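Local coordinates for protein spondin-1 (Homo sapiens, PDB 3COO) that binds heparin through its reelin-N domain and, as a secreted glycoprotein of the extracellular matrix, probably takes part in cell adhesion, at residues R69-I74 and V110-P115; R57-A62 and R118-V123; G45-Y50 and K157-Q162. One frame throughout, in Å; residues are numbered along the deposited sequence.

Contact 1 of 3, residues R69-I74 and V110-P115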
ATOM      1  N   ARG A  69       2.841   1.300  -0.328  1.00 41.43           N
ATOM      2  CA  ARG A  69       2.902   1.590  -1.759  1.00 42.37           C
ATOM      3  C   ARG A  69       2.395   3.022  -1.986  1.00 43.30           C
ATOM      4  O   ARG A  69       3.181   3.963  -1.972  1.00 47.55           O
ATOM      5  CB  ARG A  69       2.116   0.512  -2.540  1.00 40.97           C
ATOM      6  CG  ARG A  69       2.669  -0.902  -2.352  1.00 39.22           C
ATOM      7  CD  ARG A  69       1.832  -1.860  -3.169  1.00 37.97           C
ATOM      8  NE  ARG A  69       2.272  -3.243  -3.100  1.00 39.50           N
ATOM      9  CZ  ARG A  69       3.084  -3.813  -3.989  1.00 40.66           C
ATOM     10  NH1 ARG A  69       3.564  -3.067  -4.965  1.00 37.98           N
ATOM     11  NH2 ARG A  69       3.419  -5.117  -3.899  1.00 37.96           N
ATOM     12  N   GLY A  70       1.093   3.244  -2.062  1.00 44.30           N
ATOM     13  CA  GLY A  70       0.622   4.608  -2.298  1.00 44.47           C
ATOM     14  C   GLY A  70       0.490   5.385  -0.972  1.00 44.48           C
ATOM     15  O   GLY A  70       0.533   4.818   0.138  1.00 43.93           O
ATOM     16  N   PHE A  71       0.319   6.685  -1.081  1.00 43.55           N
ATOM     17  CA  PHE A  71       0.075   7.484   0.107  1.00 44.38           C
ATOM     18  C   PHE A  71      -0.550   8.776  -0.406  1.00 44.83           C
ATOM     19  O   PHE A  71      -0.401   9.102  -1.592  1.00 42.24           O
ATOM     20  CB  PHE A  71       1.421   7.853   0.795  1.00 44.47           C
ATOM     21  CG  PHE A  71       2.308   8.696  -0.065  1.00 47.42           C
ATOM     22  CD1 PHE A  71       3.139   8.096  -1.016  1.00 49.68           C
ATOM     23  CD2 PHE A  71       2.262  10.104   0.039  1.00 48.63           C
ATOM     24  CE1 PHE A  71       3.945   8.883  -1.844  1.00 51.73           C
ATOM     25  CE2 PHE A  71       3.038  10.889  -0.781  1.00 50.41           C
ATOM     26  CZ  PHE A  71       3.857  10.294  -1.727  1.00 49.03           C
ATOM     27  N   THR A  72      -1.205   9.518   0.501  1.00 44.50           N
ATOM     28  CA  THR A  72      -1.657  10.854   0.179  1.00 45.25           C
ATOM     29  C   THR A  72      -1.251  11.787   1.313  1.00 45.20           C
ATOM     30  O   THR A  72      -1.494  11.451   2.470  1.00 44.53           O
ATOM     31  CB  THR A  72      -3.226  10.916  -0.003  1.00 44.56           C
ATOM     32  OG1 THR A  72      -3.660   9.911  -0.919  1.00 46.40           O
ATOM     33  CG2 THR A  72      -3.627  12.290  -0.571  1.00 46.45           C
ATOM     34  N   LEU A  73      -0.677  12.947   0.963  1.00 44.68           N
ATOM     35  CA  LEU A  73      -0.240  13.958   1.917  0.50 45.47           C
ATOM     36  C   LEU A  73      -0.973  15.266   1.694  1.00 44.60           C
ATOM     37  O   LEU A  73      -1.000  15.759   0.568  1.00 44.95           O
ATOM     38  CB  LEU A  73       1.218  14.261   1.614  0.50 45.37           C
ATOM     39  CG  LEU A  73       2.320  14.404   2.644  0.50 46.82           C
ATOM     40  CD1 LEU A  73       3.530  15.076   1.970  0.50 39.58           C
ATOM     41  CD2 LEU A  73       1.872  15.077   3.893  0.50 36.70           C
ATOM     42  N   ILE A  74      -1.461  15.873   2.769  1.00 43.69           N
ATOM     43  CA  ILE A  74      -2.132  17.171   2.667  1.00 42.68           C
ATOM     44  C   ILE A  74      -1.680  18.096   3.814  1.00 43.55           C
ATOM     45  O   ILE A  74      -1.072  17.642   4.797  1.00 43.25           O
ATOM     46  CB  ILE A  74      -3.700  17.066   2.694  1.00 42.82           C
ATOM     47  CG1 ILE A  74      -4.211  16.545   4.040  1.00 44.10           C
ATOM     48  CG2 ILE A  74      -4.237  16.180   1.532  1.00 43.29           C
ATOM     49  CD1 ILE A  74      -5.743  16.396   4.123  1.00 41.69           C
ATOM     50  N   VAL A 110      -0.397  15.709  -2.247  1.00 45.77           N
ATOM     51  CA  VAL A 110       0.680  14.987  -2.915  1.00 45.43           C
ATOM     52  C   VAL A 110       0.381  13.476  -2.810  1.00 44.69           C
ATOM     53  O   VAL A 110      -0.067  13.000  -1.758  1.00 44.38           O
ATOM     54  CB  VAL A 110       2.059  15.316  -2.306  1.00 44.93           C
ATOM     55  CG1 VAL A 110       3.189  14.438  -2.963  1.00 46.08           C
ATOM     56  CG2 VAL A 110       2.403  16.822  -2.480  1.00 42.31           C
ATOM     57  N   THR A 111       0.613  12.745  -3.896  1.00 44.86           N
ATOM     58  CA  THR A 111       0.493  11.277  -3.866  1.00 45.12           C
ATOM     59  C   THR A 111       1.703  10.617  -4.515  1.00 45.38           C
ATOM     60  O   THR A 111       2.545  11.286  -5.087  1.00 44.59           O
ATOM     61  CB  THR A 111      -0.758  10.751  -4.658  1.00 45.98           C
ATOM     62  OG1 THR A 111      -0.565  10.949  -6.068  1.00 46.13           O
ATOM     63  CG2 THR A 111      -2.052  11.409  -4.225  1.00 46.10           C
ATOM     64  N   GLU A 112       1.718   9.281  -4.533  1.00 45.36           N
ATOM     65  CA  GLU A 112       2.693   8.523  -5.322  1.00 45.25           C
ATOM     66  C   GLU A 112       2.352   8.656  -6.828  1.00 46.10           C
ATOM     67  O   GLU A 112       1.230   8.984  -7.171  1.00 47.00           O
ATOM     68  CB  GLU A 112       2.656   7.050  -4.886  1.00 44.78           C
ATOM     69  CG  GLU A 112       1.488   6.222  -5.548  1.00 42.01           C
ATOM     70  CD  GLU A 112       0.102   6.492  -4.986  1.00 44.69           C
ATOM     71  OE1 GLU A 112      -0.846   5.949  -5.559  1.00 45.86           O
ATOM     72  OE2 GLU A 112      -0.084   7.211  -3.984  1.00 46.61           O
ATOM     73  N   SER A 113       3.294   8.406  -7.732  1.00 47.56           N
ATOM     74  CA  SER A 113       2.890   8.156  -9.144  1.00 49.25           C
ATOM     75  C   SER A 113       2.884   6.700  -9.608  1.00 48.08           C
ATOM     76  O   SER A 113       2.408   6.410 -10.712  1.00 48.38           O
ATOM     77  CB  SER A 113       3.730   8.952 -10.120  1.00 49.67           C
ATOM     78  OG  SER A 113       5.079   8.778  -9.811  1.00 56.05           O
ATOM     79  N   THR A 114       3.454   5.799  -8.808  1.00 46.90           N
ATOM     80  CA  THR A 114       3.412   4.357  -9.092  1.00 45.91           C
ATOM     81  C   THR A 114       3.180   3.633  -7.777  1.00 43.82           C
ATOM     82  O   THR A 114       3.520   4.172  -6.735  1.00 43.41           O
ATOM     83  CB  THR A 114       4.788   3.836  -9.651  1.00 45.98           C
ATOM     84  OG1 THR A 114       5.787   4.024  -8.640  1.00 47.30           O
ATOM     85  CG2 THR A 114       5.183   4.563 -10.902  1.00 47.91           C
ATOM     86  N   PRO A 115       2.702   2.369  -7.825  1.00 45.38           N
ATOM     87  CA  PRO A 115       2.485   1.653  -6.569  1.00 43.69           C
ATOM     88  C   PRO A 115       3.755   0.884  -6.145  1.00 43.49           C
ATOM     89  O   PRO A 115       3.651  -0.132  -5.511  1.00 42.04           O
ATOM     90  CB  PRO A 115       1.355   0.670  -6.935  1.00 43.88           C
ATOM     91  CG  PRO A 115       1.587   0.351  -8.346  1.00 45.11           C
ATOM     92  CD  PRO A 115       2.322   1.529  -8.986  1.00 43.86           C
TER
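Phe71 reaches over the backbone of Glu112 while the glutamate side chain runs back toward the phenylalanine's own backbone. One ring face lies over the backbone of Thr111 and Glu112, with Glu112 N 3.5 Å above the ring plane and offset toward the rim. A chi1 of 63° swings the ring off its own strand and over the next. Glu112, bent at chi2 (-75°), brings its carboxylate round to where OE2 receives the N-H of Phe71 at 3.0 Å from above the carboxylate plane. Gly70 suits its place because, with no side chain, its CA can lie 3.2 Å from Glu112 OE2. Phe71 O lies close to OE2 with no bond between the two acceptors. OE1 is salt-bridged to Arg145 of the second subunit, which would probably help to keep the carboxylate ionised. Farther along, the extended Arg69 brings NH1 to Pro115 O at 3.0 Å, with the oxygen at the edge of the guanidinium and in its plane; the same NH1 pairs with Glu112 of the second subunit. Leu73 and Val110 form an antiparallel hydrogen-bonded pair, Leu73 N to Val110 O 2.8 Å and Val110 N to Leu73 O 2.9 Å, and the branched Val110 rests its CB against Leu73 CB. Thr72 and Thr111 stand side by side on the other face. Strand 72-77 is flanked here by 110-112 and by 135-140, while 100-103 borders the far side of 110-112. Phe71 and Leu73 pack on strand 120-126 of the second sheet, and Thr72 turns to strand 147-149.

Contact 2 of 3, residues R57-A62 and R118-V123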
ATOM      1  N   ARG A  57      11.210  20.253   5.165  1.00 42.53           N
ATOM      2  CA  ARG A  57      11.313  18.955   4.545  1.00 45.16           C
ATOM      3  C   ARG A  57      10.340  18.052   5.345  1.00 44.04           C
ATOM      4  O   ARG A  57      10.414  17.973   6.583  1.00 42.79           O
ATOM      5  CB  ARG A  57      12.777  18.505   4.607  1.00 45.26           C
ATOM      6  CG  ARG A  57      13.147  17.327   3.755  1.00 50.79           C
ATOM      7  CD  ARG A  57      14.618  16.887   4.088  1.00 49.73           C
ATOM      8  NE  ARG A  57      15.668  17.863   3.730  1.00 57.23           N
ATOM      9  CZ  ARG A  57      16.196  17.956   2.513  1.00 55.71           C
ATOM     10  NH1 ARG A  57      17.145  18.841   2.250  1.00 54.54           N
ATOM     11  NH2 ARG A  57      15.771  17.137   1.559  1.00 55.57           N
ATOM     12  N   VAL A  58       9.389  17.455   4.643  1.00 43.51           N
ATOM     13  CA  VAL A  58       8.414  16.559   5.303  1.00 44.81           C
ATOM     14  C   VAL A  58       8.529  15.126   4.794  1.00 45.64           C
ATOM     15  O   VAL A  58       8.539  14.891   3.570  1.00 44.73           O
ATOM     16  CB  VAL A  58       6.971  17.149   5.468  1.00 46.70           C
ATOM     17  CG1 VAL A  58       6.821  18.733   5.170  1.00 46.86           C
ATOM     18  CG2 VAL A  58       5.808  16.221   5.075  1.00 46.29           C
ATOM     19  N   THR A  59       8.763  14.205   5.724  1.00 45.26           N
ATOM     20  CA  THR A  59       8.893  12.781   5.361  1.00 45.85           C
ATOM     21  C   THR A  59       7.899  11.850   6.018  1.00 45.38           C
ATOM     22  O   THR A  59       7.595  11.963   7.232  1.00 44.52           O
ATOM     23  CB  THR A  59      10.343  12.237   5.335  1.00 48.88           C
ATOM     24  OG1 THR A  59      10.459  10.914   5.933  1.00 55.55           O
ATOM     25  CG2 THR A  59      11.312  13.154   5.832  1.00 41.69           C
ATOM     26  N   LEU A  60       7.391  10.964   5.170  1.00 42.57           N
ATOM     27  CA  LEU A  60       6.594   9.824   5.570  1.00 43.10           C
ATOM     28  C   LEU A  60       7.479   8.602   5.507  1.00 42.31           C
ATOM     29  O   LEU A  60       8.063   8.305   4.463  1.00 42.60           O
ATOM     30  CB  LEU A  60       5.395   9.691   4.610  1.00 41.04           C
ATOM     31  CG  LEU A  60       4.527   8.441   4.727  1.00 43.50           C
ATOM     32  CD1 LEU A  60       3.777   8.557   6.023  1.00 42.68           C
ATOM     33  CD2 LEU A  60       3.551   8.473   3.563  1.00 42.54           C
ATOM     34  N   SER A  61       7.593   7.876   6.618  1.00 42.63           N
ATOM     35  CA  SER A  61       8.412   6.690   6.635  1.00 41.98           C
ATOM     36  C   SER A  61       7.718   5.508   7.311  1.00 42.28           C
ATOM     37  O   SER A  61       6.776   5.689   8.123  1.00 41.03           O
ATOM     38  CB  SER A  61       9.790   6.974   7.260  1.00 43.59           C
ATOM     39  OG  SER A  61       9.643   7.583   8.507  1.00 47.02           O
ATOM     40  N   ALA A  62       8.152   4.311   6.906  1.00 41.02           N
ATOM     41  CA  ALA A  62       7.729   3.022   7.445  1.00 40.88           C
ATOM     42  C   ALA A  62       8.861   2.441   8.282  1.00 41.57           C
ATOM     43  O   ALA A  62      10.035   2.386   7.833  1.00 41.66           O
ATOM     44  CB  ALA A  62       7.409   2.078   6.296  1.00 41.17           C
ATOM     45  N   ARG A 118       7.775   1.039  -0.937  1.00 41.01           N
ATOM     46  CA  ARG A 118       8.595   2.160  -0.462  1.00 44.05           C
ATOM     47  C   ARG A 118       8.758   2.067   1.042  1.00 44.13           C
ATOM     48  O   ARG A 118       7.828   1.642   1.750  1.00 43.45           O
ATOM     49  CB  ARG A 118       7.822   3.478  -0.672  1.00 45.90           C
ATOM     50  CG  ARG A 118       7.849   3.987  -2.073  1.00 50.22           C
ATOM     51  CD  ARG A 118       6.722   4.979  -2.289  1.00 51.57           C
ATOM     52  NE  ARG A 118       6.787   5.431  -3.671  1.00 52.81           N
ATOM     53  CZ  ARG A 118       6.016   5.032  -4.674  1.00 52.97           C
ATOM     54  NH1 ARG A 118       5.001   4.179  -4.493  1.00 51.56           N
ATOM     55  NH2 ARG A 118       6.259   5.536  -5.880  1.00 56.04           N
ATOM     56  N   THR A 119       9.855   2.610   1.563  1.00 43.92           N
ATOM     57  CA  THR A 119       9.934   2.740   2.999  1.00 43.66           C
ATOM     58  C   THR A 119       9.915   4.197   3.437  1.00 44.44           C
ATOM     59  O   THR A 119       9.755   4.483   4.622  1.00 44.28           O
ATOM     60  CB  THR A 119      11.162   2.062   3.539  1.00 44.19           C
ATOM     61  OG1 THR A 119      12.305   2.718   2.993  1.00 41.10           O
ATOM     62  CG2 THR A 119      11.180   0.576   3.141  1.00 46.06           C
ATOM     63  N   ARG A 120      10.083   5.122   2.488  1.00 44.88           N
ATOM     64  CA  ARG A 120      10.158   6.534   2.790  1.00 46.60           C
ATOM     65  C   ARG A 120       9.856   7.348   1.543  1.00 46.68           C
ATOM     66  O   ARG A 120      10.289   6.983   0.447  1.00 47.76           O
ATOM     67  CB  ARG A 120      11.578   6.918   3.284  1.00 45.34           C
ATOM     68  CG  ARG A 120      11.683   8.369   3.769  1.00 49.26           C
ATOM     69  CD  ARG A 120      13.071   8.720   4.265  1.00 50.57           C
ATOM     70  NE  ARG A 120      13.551   7.730   5.238  1.00 61.51           N
ATOM     71  CZ  ARG A 120      13.574   7.885   6.567  1.00 64.56           C
ATOM     72  NH1 ARG A 120      13.163   9.004   7.159  1.00 65.88           N
ATOM     73  NH2 ARG A 120      14.032   6.898   7.321  1.00 68.52           N
ATOM     74  N   ILE A 121       9.174   8.469   1.732  1.00 45.00           N
ATOM     75  CA  ILE A 121       9.011   9.491   0.710  1.00 44.38           C
ATOM     76  C   ILE A 121       9.234  10.870   1.370  1.00 45.05           C
ATOM     77  O   ILE A 121       9.033  11.012   2.574  1.00 44.29           O
ATOM     78  CB  ILE A 121       7.643   9.440  -0.016  1.00 44.42           C
ATOM     79  CG1 ILE A 121       6.434   9.638   0.919  1.00 44.53           C
ATOM     80  CG2 ILE A 121       7.520   8.134  -0.881  1.00 44.36           C
ATOM     81  CD1 ILE A 121       6.017  11.116   1.087  1.00 43.56           C
ATOM     82  N   GLN A 122       9.628  11.870   0.582  1.00 44.44           N
ATOM     83  CA  GLN A 122       9.831  13.210   1.126  1.00 45.53           C
ATOM     84  C   GLN A 122       9.350  14.270   0.168  1.00 43.84           C
ATOM     85  O   GLN A 122       9.414  14.081  -1.046  1.00 44.37           O
ATOM     86  CB  GLN A 122      11.310  13.502   1.362  1.00 46.02           C
ATOM     87  CG  GLN A 122      12.098  12.601   2.252  1.00 49.31           C
ATOM     88  CD  GLN A 122      13.545  13.093   2.397  1.00 50.96           C
ATOM     89  OE1 GLN A 122      14.470  12.415   1.990  1.00 58.07           O
ATOM     90  NE2 GLN A 122      13.718  14.325   2.922  1.00 55.29           N
ATOM     91  N   VAL A 123       8.895  15.395   0.730  0.50 43.59           N
ATOM     92  CA  VAL A 123       8.431  16.546  -0.020  0.50 42.74           C
ATOM     93  C   VAL A 123       8.863  17.820   0.731  0.50 43.12           C
ATOM     94  O   VAL A 123       9.092  17.783   1.965  0.50 42.28           O
ATOM     95  CB  VAL A 123       6.867  16.463  -0.194  0.50 44.16           C
ATOM     96  CG1 VAL A 123       6.155  16.636   1.149  0.50 42.88           C
ATOM     97  CG2 VAL A 123       6.363  17.489  -1.214  0.50 45.49           C
TER
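In the middle of the four-stranded antiparallel sheet, strands 55-62 and 120-126 pair directly, Val58 facing Val123 and Leu60 facing Ile121 as hydrogen-bonded pairs. Val58 N meets Val123 O at 2.7 Å, almost straight at the hydrogen (174°), and Ile121 N reaches Leu60 O at 3.0 Å. Beyond the last bridge, Ala62 N still bonds to Thr119 O at 2.8 Å. One face is apolar: Val58 CG2 rests against Val123 CG1 at 4.0 Å, the two side chains running in step, and Leu60 CB touches Ile121 CG1 at 3.8 Å. The ladder's other face carries Thr59, Ser61, Arg120 and Gln122. Here Gln122 CG runs beside Thr59 CB at 3.6 Å, methylene against the carbon part of the threonine. Arg120, bent at chi3 (-51°), folds its guanidinium so that Ser61 CB sits over the centre of one face; a small serine allows that close cover. Arg57 passes its aliphatic chain by the Gln122 amide, and its NE is held by Glu44 in a salt bridge. The alternation implies a two-sided sheet: valine, leucine and isoleucine turn inward, toward Leu73 and Phe71, while on the other face exposed Arg120 and partly exposed Gln122 can meet water and Thr59 is covered.

Contact 3 of 3, residues G45-Y50 and K157-Q162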
ATOM      1  N   GLY A  45      13.911  18.588  11.579  1.00 49.14           N
ATOM      2  CA  GLY A  45      14.201  19.520  12.685  1.00 50.67           C
ATOM      3  C   GLY A  45      13.117  19.511  13.760  1.00 51.66           C
ATOM      4  O   GLY A  45      13.281  20.127  14.810  1.00 51.30           O
ATOM      5  N   ASP A  46      12.018  18.802  13.498  1.00 52.14           N
ATOM      6  CA  ASP A  46      10.852  18.740  14.393  1.00 53.93           C
ATOM      7  C   ASP A  46      10.494  20.112  14.965  1.00 54.40           C
ATOM      8  O   ASP A  46      10.543  20.291  16.175  1.00 54.71           O
ATOM      9  CB  ASP A  46      11.088  17.745  15.542  1.00 54.06           C
ATOM     10  CG  ASP A  46      11.269  16.316  15.053  1.00 55.13           C
ATOM     11  OD1 ASP A  46      12.144  15.623  15.601  1.00 56.49           O
ATOM     12  OD2 ASP A  46      10.554  15.878  14.121  1.00 56.10           O
ATOM     13  N   PRO A  47      10.142  21.084  14.098  1.00 54.87           N
ATOM     14  CA  PRO A  47       9.889  22.448  14.577  1.00 55.55           C
ATOM     15  C   PRO A  47       8.685  22.482  15.502  1.00 56.24           C
ATOM     16  O   PRO A  47       7.737  21.694  15.328  1.00 57.22           O
ATOM     17  CB  PRO A  47       9.584  23.224  13.291  1.00 55.07           C
ATOM     18  CG  PRO A  47       9.090  22.163  12.332  1.00 54.94           C
ATOM     19  CD  PRO A  47       9.937  20.973  12.643  1.00 54.59           C
ATOM     20  N   ASP A  48       8.752  23.365  16.492  1.00 57.60           N
ATOM     21  CA  ASP A  48       7.611  23.634  17.361  1.00 57.43           C
ATOM     22  C   ASP A  48       6.556  24.357  16.513  1.00 56.82           C
ATOM     23  O   ASP A  48       5.384  23.949  16.458  1.00 57.22           O
ATOM     24  CB  ASP A  48       8.028  24.520  18.543  1.00 57.91           C
ATOM     25  CG  ASP A  48       9.286  24.015  19.285  1.00 59.35           C
ATOM     26  OD1 ASP A  48       9.579  22.794  19.274  1.00 60.13           O
ATOM     27  OD2 ASP A  48       9.979  24.863  19.903  1.00 58.70           O
ATOM     28  N   PHE A  49       7.012  25.411  15.829  1.00 55.00           N
ATOM     29  CA  PHE A  49       6.167  26.331  15.068  1.00 52.70           C
ATOM     30  C   PHE A  49       6.662  26.523  13.623  1.00 50.59           C
ATOM     31  O   PHE A  49       7.777  26.119  13.299  1.00 50.52           O
ATOM     32  CB  PHE A  49       6.173  27.673  15.780  1.00 53.08           C
ATOM     33  CG  PHE A  49       5.657  27.631  17.203  1.00 55.51           C
ATOM     34  CD1 PHE A  49       4.320  27.944  17.493  1.00 56.57           C
ATOM     35  CD2 PHE A  49       6.521  27.354  18.273  1.00 59.36           C
ATOM     36  CE1 PHE A  49       3.840  27.934  18.812  1.00 56.26           C
ATOM     37  CE2 PHE A  49       6.050  27.349  19.613  1.00 57.59           C
ATOM     38  CZ  PHE A  49       4.709  27.634  19.872  1.00 56.59           C
ATOM     39  N   TYR A  50       5.848  27.140  12.763  1.00 48.20           N
ATOM     40  CA  TYR A  50       6.285  27.473  11.385  1.00 47.10           C
ATOM     41  C   TYR A  50       6.588  28.940  11.164  1.00 46.23           C
ATOM     42  O   TYR A  50       5.903  29.810  11.691  1.00 45.30           O
ATOM     43  CB  TYR A  50       5.312  26.977  10.283  1.00 44.47           C
ATOM     44  CG  TYR A  50       4.002  27.760  10.127  1.00 44.57           C
ATOM     45  CD1 TYR A  50       2.818  27.254  10.662  1.00 44.24           C
ATOM     46  CD2 TYR A  50       3.948  29.018   9.473  1.00 40.91           C
ATOM     47  CE1 TYR A  50       1.607  27.942  10.523  1.00 43.66           C
ATOM     48  CE2 TYR A  50       2.719  29.726   9.339  1.00 41.60           C
ATOM     49  CZ  TYR A  50       1.566  29.166   9.851  1.00 41.01           C
ATOM     50  OH  TYR A  50       0.335  29.823   9.769  1.00 42.99           O
ATOM     51  N   LYS A 157       1.011  16.058  11.975  1.00 48.34           N
ATOM     52  CA  LYS A 157       1.802  16.979  12.790  1.00 47.82           C
ATOM     53  C   LYS A 157       1.183  18.362  12.696  1.00 47.68           C
ATOM     54  O   LYS A 157       0.936  18.850  11.606  1.00 48.15           O
ATOM     55  CB  LYS A 157       3.257  17.055  12.314  1.00 48.55           C
ATOM     56  CG  LYS A 157       3.982  15.722  12.230  1.00 51.77           C
ATOM     57  CD  LYS A 157       4.248  15.102  13.615  1.00 56.12           C
ATOM     58  CE  LYS A 157       4.196  13.582  13.519  1.00 56.01           C
ATOM     59  NZ  LYS A 157       5.271  12.961  14.323  1.00 59.35           N
ATOM     60  N   LYS A 158       0.935  18.972  13.846  1.00 46.87           N
ATOM     61  CA  LYS A 158       0.402  20.323  13.950  1.00 47.41           C
ATOM     62  C   LYS A 158       1.531  21.376  14.052  1.00 47.79           C
ATOM     63  O   LYS A 158       2.484  21.209  14.837  1.00 46.96           O
ATOM     64  CB  LYS A 158      -0.493  20.415  15.209  1.00 47.46           C
ATOM     65  CG  LYS A 158      -1.066  21.812  15.525  1.00 46.21           C
ATOM     66  CD  LYS A 158      -2.116  21.724  16.642  1.00 48.69           C
ATOM     67  CE  LYS A 158      -2.539  23.095  17.103  1.00 48.10           C
ATOM     68  NZ  LYS A 158      -3.583  23.066  18.194  1.00 53.01           N
ATOM     69  N   LEU A 159       1.416  22.452  13.272  1.00 47.57           N
ATOM     70  CA  LEU A 159       2.349  23.569  13.382  1.00 47.80           C
ATOM     71  C   LEU A 159       1.599  24.906  13.436  1.00 47.43           C
ATOM     72  O   LEU A 159       0.784  25.198  12.558  1.00 46.50           O
ATOM     73  CB  LEU A 159       3.305  23.543  12.188  1.00 48.46           C
ATOM     74  CG  LEU A 159       4.396  22.470  12.091  1.00 49.44           C
ATOM     75  CD1 LEU A 159       5.017  22.444  10.691  1.00 51.02           C
ATOM     76  CD2 LEU A 159       5.470  22.743  13.165  1.00 49.57           C
ATOM     77  N   CYS A 160       1.846  25.710  14.466  1.00 49.15           N
ATOM     78  CA  CYS A 160       1.251  27.039  14.538  1.00 49.42           C
ATOM     79  C   CYS A 160       2.286  28.113  14.251  1.00 50.97           C
ATOM     80  O   CYS A 160       3.483  27.816  14.241  1.00 48.69           O
ATOM     81  CB  CYS A 160       0.610  27.269  15.907  1.00 50.78           C
ATOM     82  SG  CYS A 160      -0.617  25.989  16.285  1.00 51.01           S
ATOM     83  N   GLU A 161       1.822  29.347  14.020  1.00 52.00           N
ATOM     84  CA  GLU A 161       2.716  30.505  13.847  1.00 55.50           C
ATOM     85  C   GLU A 161       3.532  30.779  15.095  1.00 57.58           C
ATOM     86  O   GLU A 161       3.006  30.760  16.208  1.00 56.32           O
ATOM     87  CB  GLU A 161       1.959  31.772  13.462  1.00 54.29           C
ATOM     88  CG  GLU A 161       1.341  31.654  12.087  1.00 54.94           C
ATOM     89  CD  GLU A 161       0.529  32.873  11.739  1.00 55.33           C
ATOM     90  OE1 GLU A 161      -0.748  32.803  11.807  1.00 51.18           O
ATOM     91  OE2 GLU A 161       1.199  33.895  11.437  1.00 49.07           O
ATOM     92  N   GLN A 162       4.825  31.011  14.863  1.00 60.73           N
ATOM     93  CA  GLN A 162       5.839  31.032  15.899  1.00 63.74           C
ATOM     94  C   GLN A 162       5.752  32.317  16.659  1.00 64.79           C
ATOM     95  O   GLN A 162       6.680  33.110  16.615  1.00 65.35           O
ATOM     96  CB  GLN A 162       7.221  30.914  15.258  1.00 64.35           C
ATOM     97  CG  GLN A 162       8.313  30.497  16.220  1.00 67.14           C
ATOM     98  CD  GLN A 162       9.413  29.771  15.507  1.00 69.99           C
ATOM     99  OE1 GLN A 162      10.265  30.394  14.877  1.00 70.94           O
ATOM    100  NE2 GLN A 162       9.402  28.440  15.587  1.00 72.02           N
TER
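Cys160 O accepts the N-H of Tyr50 at 2.9 Å, with an angle of 158° at the hydrogen. It is the one hydrogen bond between these two segments, and it holds 49-50 as a short, weakly bonded parallel strand at the edge of the mixed sheet, beside 156-161, with Tyr50 paired to Glu161. The tyrosine, with chi1 at 74°, swings its ring across the partner strand. Glu161 CA sits over the centre of one ring face, and Leu159 O lies in the ring plane at the edge, 3.5 Å from Tyr50 CD1. Glu161 crosses the end of the ring: its carboxylate is nearly parallel to the ring, 15° between the planes, and its CG comes within 3.1 Å of Tyr50 OH, a tight fit. Both polar ends are held by one loop, the hydroxyl by Gly133 O and the carboxylate oxygens by the backbone N of Gly131 and Gly133, which fixes the glutamate across the hydroxyl end of the ring. Cys160, 4.1 Å from Phe49 CD1 through its CB, is tied by a disulfide to Cys134, so the strand is also fixed covalently. Phe49 is exposed; the carbon chain of Gln162 crosses it, Gln162 CB standing 3.4 Å from Phe49 CB, with ring and amide steeply inclined to one another. Leu159 and Pro47 make an apolar contact ahead of the bridge, where Pro47 also touches Tyr56: Leu159 CD2 reaches Pro47 CG at 3.8 Å and lies 3.3 Å from the carbonyl oxygen Pro47 O.

Of the contact segments, 45-50 comes first, after strands 25-27 and 39-43, and is followed by 57-62 and 69-74. The partners return in reverse order: 110-115 closes contact 1, 118-123 closes contact 2, and 157-162 closes contact 3, so the three loops are fully nested and none cross. Contacts 1 and 3 belong to the same mixed sheet, on opposite sides of the chain's centre and about 23 Å apart between centres, whereas contact 2 lies in the antiparallel sheet. Contacts 1 and 2 touch directly: Phe71 meets Leu60 and Ile121, and Leu73 meets Val123, joining the two sheets across the buried core; Arg118 also reaches Arg69 O. Contact 3 touches neither.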